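Long-range contacts in formiminoglutamase (Trypanosoma cruzi, PDB 4MYK), which hydrolyses N-formimino-L-glutamate to L-glutamate and formamide as a manganese-dependent, arginase-like enzyme: residues S176-V181 / D200-L205; I32-F37 / F116-G121; D244-S249 / L285-R290. The protein carries 1 engineered substitution. One frame throughout, in Å; residues are numbered along the deposited sequence.

Contact 1: S176-V181 / D200-L205; sequences SGKRFV and DHQGHL
His204 grips the 176-181 segment twice, once by its backbone and once by its ring. Its N donates to Phe180 O over 2.9 Å, and NE2 donates to Lys178 O, also at 2.9 Å. With chi1 at -45°, CG sits beside the backbone N and the ring reaches back toward the 3-10 segment 177-178, edge first, with His204 CD2 3.3 Å from Phe180 O. The ring bond is somewhat bent (145° at the hydrogen), and NE2 approaches from well above the Lys178 carbonyl plane. CG2 of Val181 rests against His204 CB at 4.0 Å, on the same side of the sheet. Strand 180-185, helix 192-200 and strand 204-207 form a beta-alpha-beta unit of the parallel arginase-fold sheet, and the parallel bridge between Val181 and His204 begins the pairing of its two strands. Ahead of the strands, Lys178 CA points its hydrogen at Gln202 O (3.3 Å), and the Lys178 and Gln202 side chains run alongside each other, pointing the same way. Gln202, with positive phi, is the C-prime residue of the Schellman motif that ends helix 192-200. Farther out, Arg179 forms a salt bridge with Asp139, while Leu226 of helix 216-227 packs on Val181 and His204.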
# COMPACT_ATOMS: atom_id res chain seq x y z
N SER A 176 12.24 -4.71 35.35
CA SER A 176 12.74 -6.02 34.95
C SER A 176 12.67 -6.23 33.44
O SER A 176 11.59 -6.22 32.85
CB SER A 176 11.97 -7.14 35.65
OG SER A 176 12.42 -8.41 35.20
N GLY A 177 13.84 -6.45 32.85
CA GLY A 177 13.97 -6.66 31.42
C GLY A 177 13.25 -7.87 30.86
O GLY A 177 12.92 -7.89 29.68
N LYS A 178 13.02 -8.89 31.68
CA LYS A 178 12.25 -10.05 31.23
C LYS A 178 10.85 -9.61 30.83
O LYS A 178 10.11 -10.37 30.23
CB LYS A 178 12.13 -11.10 32.33
CG LYS A 178 13.43 -11.51 32.98
CD LYS A 178 13.16 -12.58 34.04
CE LYS A 178 14.05 -12.36 35.27
NZ LYS A 178 13.76 -13.32 36.38
N ARG A 179 10.50 -8.38 31.19
CA ARG A 179 9.16 -7.87 30.89
C ARG A 179 9.17 -6.76 29.84
O ARG A 179 8.27 -5.94 29.76
CB ARG A 179 8.44 -7.44 32.17
CG ARG A 179 8.09 -8.65 33.04
CD ARG A 179 7.57 -8.25 34.39
NE ARG A 179 6.33 -7.48 34.30
CZ ARG A 179 5.65 -7.06 35.35
NH1 ARG A 179 6.09 -7.33 36.57
NH2 ARG A 179 4.53 -6.37 35.19
N PHE A 180 10.22 -6.77 29.02
CA PHE A 180 10.36 -5.82 27.93
C PHE A 180 10.36 -6.50 26.56
O PHE A 180 11.14 -7.42 26.31
CB PHE A 180 11.61 -4.95 28.11
CG PHE A 180 11.87 -4.03 26.96
CD1 PHE A 180 10.99 -3.02 26.64
CD2 PHE A 180 13.01 -4.18 26.18
CE1 PHE A 180 11.23 -2.18 25.58
CE2 PHE A 180 13.25 -3.33 25.12
CZ PHE A 180 12.36 -2.33 24.82
N VAL A 181 9.48 -6.04 25.69
CA VAL A 181 9.40 -6.59 24.34
C VAL A 181 9.58 -5.51 23.27
O VAL A 181 8.96 -4.45 23.33
CB VAL A 181 8.07 -7.34 24.11
CG1 VAL A 181 7.98 -7.84 22.68
CG2 VAL A 181 7.93 -8.48 25.10
N ASP A 200 20.74 -9.33 26.47
CA ASP A 200 21.57 -9.43 27.67
C ASP A 200 20.86 -8.85 28.90
O ASP A 200 21.32 -9.03 30.03
CB ASP A 200 22.92 -8.74 27.47
CG ASP A 200 23.92 -9.61 26.74
OD1 ASP A 200 23.59 -10.77 26.41
OD2 ASP A 200 25.04 -9.13 26.49
N HIS A 201 19.76 -8.16 28.67
CA HIS A 201 18.92 -7.69 29.75
C HIS A 201 17.70 -8.57 29.86
O HIS A 201 16.79 -8.28 30.63
CB HIS A 201 18.51 -6.23 29.52
CG HIS A 201 19.52 -5.23 30.02
ND1 HIS A 201 20.62 -4.85 29.29
CD2 HIS A 201 19.59 -4.55 31.19
CE1 HIS A 201 21.32 -3.97 29.98
NE2 HIS A 201 20.72 -3.77 31.14
N GLN A 202 17.69 -9.64 29.07
CA GLN A 202 16.62 -10.63 29.04
C GLN A 202 15.32 -10.11 28.42
O GLN A 202 14.25 -10.67 28.64
CB GLN A 202 16.36 -11.18 30.44
CG GLN A 202 17.54 -11.89 31.04
CD GLN A 202 17.22 -12.42 32.42
OE1 GLN A 202 17.41 -11.73 33.42
NE2 GLN A 202 16.72 -13.65 32.47
N GLY A 203 15.44 -9.05 27.63
CA GLY A 203 14.33 -8.54 26.85
C GLY A 203 14.10 -9.38 25.60
O GLY A 203 14.97 -10.17 25.20
N HIS A 204 12.94 -9.20 24.99
CA HIS A 204 12.51 -10.08 23.91
C HIS A 204 12.39 -9.34 22.58
O HIS A 204 11.80 -8.26 22.50
CB HIS A 204 11.17 -10.74 24.26
CG HIS A 204 11.13 -11.27 25.66
ND1 HIS A 204 11.24 -12.60 25.96
CD2 HIS A 204 11.03 -10.63 26.85
CE1 HIS A 204 11.20 -12.77 27.27
NE2 HIS A 204 11.07 -11.58 27.83
N LEU A 205 12.98 -9.93 21.55
CA LEU A 205 12.85 -9.40 20.20
C LEU A 205 11.80 -10.17 19.43
O LEU A 205 11.92 -11.37 19.25
CB LEU A 205 14.19 -9.48 19.46
CG LEU A 205 15.40 -8.90 20.18
CD1 LEU A 205 16.58 -8.81 19.22
CD2 LEU A 205 15.09 -7.54 20.76

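Contact 2: I32-F37 / F116-G121; sequences IVIIGF and FVIGGG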
# COMPACT_ATOMS: atom_id res chain seq x y z
N ILE A 32 -10.35 8.16 30.22
CA ILE A 32 -9.14 8.25 29.42
C ILE A 32 -8.74 9.70 29.30
O ILE A 32 -9.58 10.56 29.02
CB ILE A 32 -9.36 7.65 28.00
CG1 ILE A 32 -9.67 6.15 28.08
CG2 ILE A 32 -8.15 7.93 27.09
CD1 ILE A 32 -10.38 5.60 26.86
N VAL A 33 -7.46 9.97 29.51
CA VAL A 33 -6.94 11.33 29.38
C VAL A 33 -5.84 11.46 28.30
O VAL A 33 -4.84 10.76 28.33
CB VAL A 33 -6.51 11.90 30.75
CG1 VAL A 33 -5.81 13.25 30.60
CG2 VAL A 33 -7.75 12.04 31.65
N ILE A 34 -6.09 12.36 27.35
CA ILE A 34 -5.17 12.66 26.24
C ILE A 34 -4.21 13.80 26.59
O ILE A 34 -4.62 14.89 26.99
CB ILE A 34 -5.94 13.05 24.96
CG1 ILE A 34 -6.88 11.93 24.51
CG2 ILE A 34 -4.98 13.41 23.84
CD1 ILE A 34 -7.92 12.39 23.51
N ILE A 35 -2.92 13.53 26.42
CA ILE A 35 -1.87 14.50 26.73
C ILE A 35 -1.01 14.68 25.50
O ILE A 35 -0.55 13.70 24.92
CB ILE A 35 -0.98 14.00 27.92
CG1 ILE A 35 -1.82 13.83 29.19
CG2 ILE A 35 0.19 14.94 28.16
CD1 ILE A 35 -1.27 12.81 30.19
N GLY A 36 -0.79 15.92 25.09
CA GLY A 36 0.02 16.18 23.91
C GLY A 36 1.46 16.44 24.27
O GLY A 36 1.75 17.11 25.26
N PHE A 37 2.38 15.91 23.46
CA PHE A 37 3.80 16.20 23.61
C PHE A 37 4.42 16.67 22.28
O PHE A 37 5.05 15.88 21.56
CB PHE A 37 4.55 15.01 24.21
CG PHE A 37 5.88 15.37 24.82
CD1 PHE A 37 5.94 16.23 25.92
CD2 PHE A 37 7.06 14.86 24.32
CE1 PHE A 37 7.15 16.58 26.48
CE2 PHE A 37 8.27 15.19 24.88
CZ PHE A 37 8.32 16.05 25.96
N PHE A 116 -3.25 8.60 27.67
CA PHE A 116 -2.80 8.39 26.30
C PHE A 116 -2.01 9.61 25.85
O PHE A 116 -2.53 10.74 25.86
CB PHE A 116 -3.98 8.14 25.35
CG PHE A 116 -3.60 8.19 23.88
CD1 PHE A 116 -3.18 7.05 23.22
CD2 PHE A 116 -3.69 9.38 23.16
CE1 PHE A 116 -2.84 7.09 21.87
CE2 PHE A 116 -3.36 9.42 21.81
CZ PHE A 116 -2.93 8.28 21.17
N VAL A 117 -0.75 9.40 25.49
CA VAL A 117 0.13 10.52 25.16
C VAL A 117 0.39 10.56 23.66
O VAL A 117 0.94 9.61 23.09
CB VAL A 117 1.48 10.43 25.92
CG1 VAL A 117 2.33 11.68 25.66
CG2 VAL A 117 1.24 10.23 27.42
N ILE A 118 -0.01 11.65 23.03
CA ILE A 118 0.22 11.81 21.60
C ILE A 118 1.43 12.70 21.36
O ILE A 118 1.50 13.81 21.88
CB ILE A 118 -1.03 12.35 20.85
CG1 ILE A 118 -0.72 12.54 19.37
CG2 ILE A 118 -1.54 13.64 21.49
CD1 ILE A 118 -0.31 11.27 18.68
N GLY A 119 2.39 12.19 20.58
CA GLY A 119 3.60 12.92 20.26
C GLY A 119 3.65 13.39 18.81
O GLY A 119 2.72 13.15 18.03
N GLY A 120 4.77 14.02 18.43
CA GLY A 120 5.95 14.08 19.28
C GLY A 120 6.86 12.91 18.93
O GLY A 120 6.39 11.91 18.42
N GLY A 121 8.16 13.03 19.21
CA GLY A 121 9.10 11.95 18.93
C GLY A 121 9.25 10.89 20.02
O GLY A 121 8.78 11.06 21.14
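The Phe116 ring has Ile34 at its edge: CG2 of Ile34 lies near the ring plane, 4.3 Å from Phe116 CD2, and Phe299 meets the same ring with the planes at about 45°. Phe37 projects from the other side of the sheet and carries its ring away from strand 114-119. Only its CB comes close to the side chains of the partner strand, 4.3 Å from Val117 CG1, and its ring meets that of Tyr39. Between these side chains the backbones pair in parallel register. Val33 O receives Phe116 N at 2.8 Å, the next bond runs from Ile35 N to Phe116 O, and Ile35 O and Phe37 N then hold the N and O of Ile118. Gly36 lies opposite Ile118, whose CG2 drops between its own backbone N and carbonyl carbon and so reaches 3.6 Å from Ile35 O and 4.2 Å from Ile34 CG2. Past the bonded ladder, a cis peptide precedes Gly120, and the Gly120 CA comes to 3.0 Å from Phe37 O. This glycine-rich loop leads directly to Asn122, a manganese ligand, as the chain leaves the C-terminal ends of the sheet's strands. Strands 83-88 and 274-280 flank the pair. Helix 94-110 covers the side bearing Ile35, Phe37 and Val117, and Met277 and Met279 of strand 274-280 adjoin Phe116.

Contact 3: D244-S249 / L285-R290; sequences DMPGVS and LVEEYR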
# COMPACT_ATOMS: atom_id res chain seq x y z
N ASP A 244 0.82 2.69 3.92
CA ASP A 244 -0.32 3.06 4.77
C ASP A 244 -0.04 4.29 5.64
O ASP A 244 -0.94 5.08 5.94
CB ASP A 244 -0.69 1.91 5.71
CG ASP A 244 -1.44 0.82 5.02
OD1 ASP A 244 -2.07 1.11 3.99
OD2 ASP A 244 -1.39 -0.32 5.52
N MET A 245 1.21 4.42 6.07
CA MET A 245 1.56 5.41 7.08
C MET A 245 2.80 6.18 6.65
O MET A 245 3.88 5.99 7.21
CB MET A 245 1.79 4.69 8.41
CG MET A 245 1.79 5.58 9.64
SD MET A 245 0.26 6.50 9.79
CE MET A 245 0.03 6.50 11.57
N PRO A 246 2.67 7.04 5.62
CA PRO A 246 3.83 7.79 5.11
C PRO A 246 4.26 8.99 5.98
O PRO A 246 5.41 9.42 5.89
CB PRO A 246 3.38 8.25 3.72
CG PRO A 246 1.90 8.27 3.79
CD PRO A 246 1.50 7.16 4.74
N GLY A 247 3.36 9.51 6.82
CA GLY A 247 3.63 10.74 7.54
C GLY A 247 4.30 10.54 8.88
O GLY A 247 3.69 10.76 9.94
N VAL A 248 5.56 10.11 8.84
CA VAL A 248 6.34 9.84 10.04
C VAL A 248 7.74 10.32 9.74
O VAL A 248 8.05 10.62 8.60
CB VAL A 248 6.36 8.32 10.42
CG1 VAL A 248 4.94 7.79 10.62
CG2 VAL A 248 7.09 7.50 9.38
N SER A 249 8.59 10.42 10.76
CA SER A 249 9.92 11.01 10.58
C SER A 249 10.84 10.02 9.87
O SER A 249 11.68 10.40 9.05
CB SER A 249 10.52 11.45 11.92
OG SER A 249 9.55 12.14 12.72
N LEU A 285 4.52 17.16 8.53
CA LEU A 285 5.37 17.80 7.52
C LEU A 285 5.78 16.78 6.47
O LEU A 285 6.03 17.14 5.32
CB LEU A 285 6.62 18.41 8.12
CG LEU A 285 6.46 19.24 9.40
CD1 LEU A 285 7.70 20.11 9.61
CD2 LEU A 285 5.20 20.07 9.30
N VAL A 286 5.87 15.51 6.87
CA VAL A 286 6.17 14.47 5.89
C VAL A 286 4.94 14.09 5.07
O VAL A 286 5.02 14.01 3.85
CB VAL A 286 6.80 13.22 6.52
CG1 VAL A 286 6.96 12.14 5.47
CG2 VAL A 286 8.14 13.57 7.13
N GLU A 287 3.81 13.87 5.74
CA GLU A 287 2.52 13.71 5.08
C GLU A 287 1.44 14.11 6.07
O GLU A 287 1.50 13.73 7.23
CB GLU A 287 2.32 12.28 4.58
CG GLU A 287 1.16 12.11 3.61
CD GLU A 287 -0.17 11.96 4.30
OE1 GLU A 287 -0.20 11.38 5.41
OE2 GLU A 287 -1.20 12.40 3.74
N GLU A 288 0.45 14.89 5.62
CA GLU A 288 -0.41 15.60 6.57
C GLU A 288 -1.88 15.19 6.62
O GLU A 288 -2.60 15.63 7.52
CB GLU A 288 -0.33 17.10 6.30
CG GLU A 288 -0.82 17.49 4.93
CD GLU A 288 -1.42 18.88 4.90
OE1 GLU A 288 -2.19 19.16 3.96
OE2 GLU A 288 -1.13 19.69 5.82
N TYR A 289 -2.36 14.39 5.68
CA TYR A 289 -3.78 14.02 5.69
C TYR A 289 -4.06 12.54 6.03
O TYR A 289 -4.82 12.24 6.96
CB TYR A 289 -4.48 14.42 4.38
CG TYR A 289 -5.98 14.45 4.52
CD1 TYR A 289 -6.63 15.59 4.98
CD2 TYR A 289 -6.77 13.33 4.23
CE1 TYR A 289 -8.01 15.63 5.13
CE2 TYR A 289 -8.15 13.36 4.37
CZ TYR A 289 -8.76 14.52 4.82
OH TYR A 289 -10.13 14.57 4.98
N ARG A 290 -3.43 11.63 5.29
CA ARG A 290 -3.70 10.20 5.41
C ARG A 290 -3.18 9.62 6.72
O ARG A 290 -3.81 8.75 7.34
CB ARG A 290 -3.04 9.46 4.24
CG ARG A 290 -3.63 9.77 2.87
CD ARG A 290 -2.89 9.02 1.76
NE ARG A 290 -2.94 7.56 1.89
CZ ARG A 290 -1.88 6.75 1.88
NH1 ARG A 290 -0.65 7.23 1.74
NH2 ARG A 290 -2.04 5.44 2.02
O HOH W 1 -3.98 2.93 3.12
O HOH W 2 1.35 12.69 9.88
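An inverse gamma turn centred on Gly247 meets the capped start of helix 290-306 here, with Val286, Glu287 and Arg290 closing on Pro246, Gly247 and Val248 beside the manganese site. No direct hydrogen bond joins segments 244-249 and 285-290; van der Waals contacts, some of them methyl to carbonyl oxygen, and bridging water do. Val286 straddles the turn with its two methyls: CG1, anti to the backbone N (chi1 175°), lies 3.2 Å from Pro246 O, and CG2 lies 3.3 Å from Val248 O. Glu287 CB packs on Gly247 CA at 3.6 Å. One water donates to both Gly247 O and Glu287 O, spanning the two backbones. Glu287 also caps the helix, its chain bent at chi2 (-83°) to bring the carboxylate to the N-H groups at the helix start. OE2 accepts Arg290 N at 2.8 Å on its syn lone pair and Tyr289 N from above the carboxylate plane. OE1 bonds Ser291 OG, which also receives Gly247 N, a second-shell tie between cap and turn. The Arg290 side chain lies across the Pro246 ring at about a right angle, Arg290 NH1 3.4 Å from Pro246 CG, with Asp244 O over one face of the guanidinium. NH2 of Arg290 bonds Ser243 O of its own chain, while NE reaches Ser242 OG of the second subunit, so the contact borders the subunit interface. A water at Asp244 OD1 is only weakly held by Arg290 NH2. Val248 faces away from Val286 and touches Asp238, a manganese ligand. Asp244 OD2 accepts Ala258 N at the start of helix 258-270, Met245 packs on Ser291 and Val294 of helix 290-306, and Ser249 OG bonds Glu281 and Asn283 in the loop after strand 274-280.

From the N terminus, contact 2 closes first, joining strand 32-37 to strand 114-119 across 78 intervening residues. Contact 1 then closes a short loop of 18 residues, the helical crossover between strands 180-185 and 204-207. Contact 3 comes last, joining the loops that follow strands 231-236 and 274-280. The three lie in series, none nesting or crossing. Contacts 1 and 2 belong to one parallel sheet on opposite sides of the chain's centre, their own centres about 25 Å apart. Contact 3 lies nearer contact 2, about 6 Å between nearest atoms, and the Cys43-Cys250 disulfide links the chain just beyond strand 32-37 to the residue immediately after 244-249.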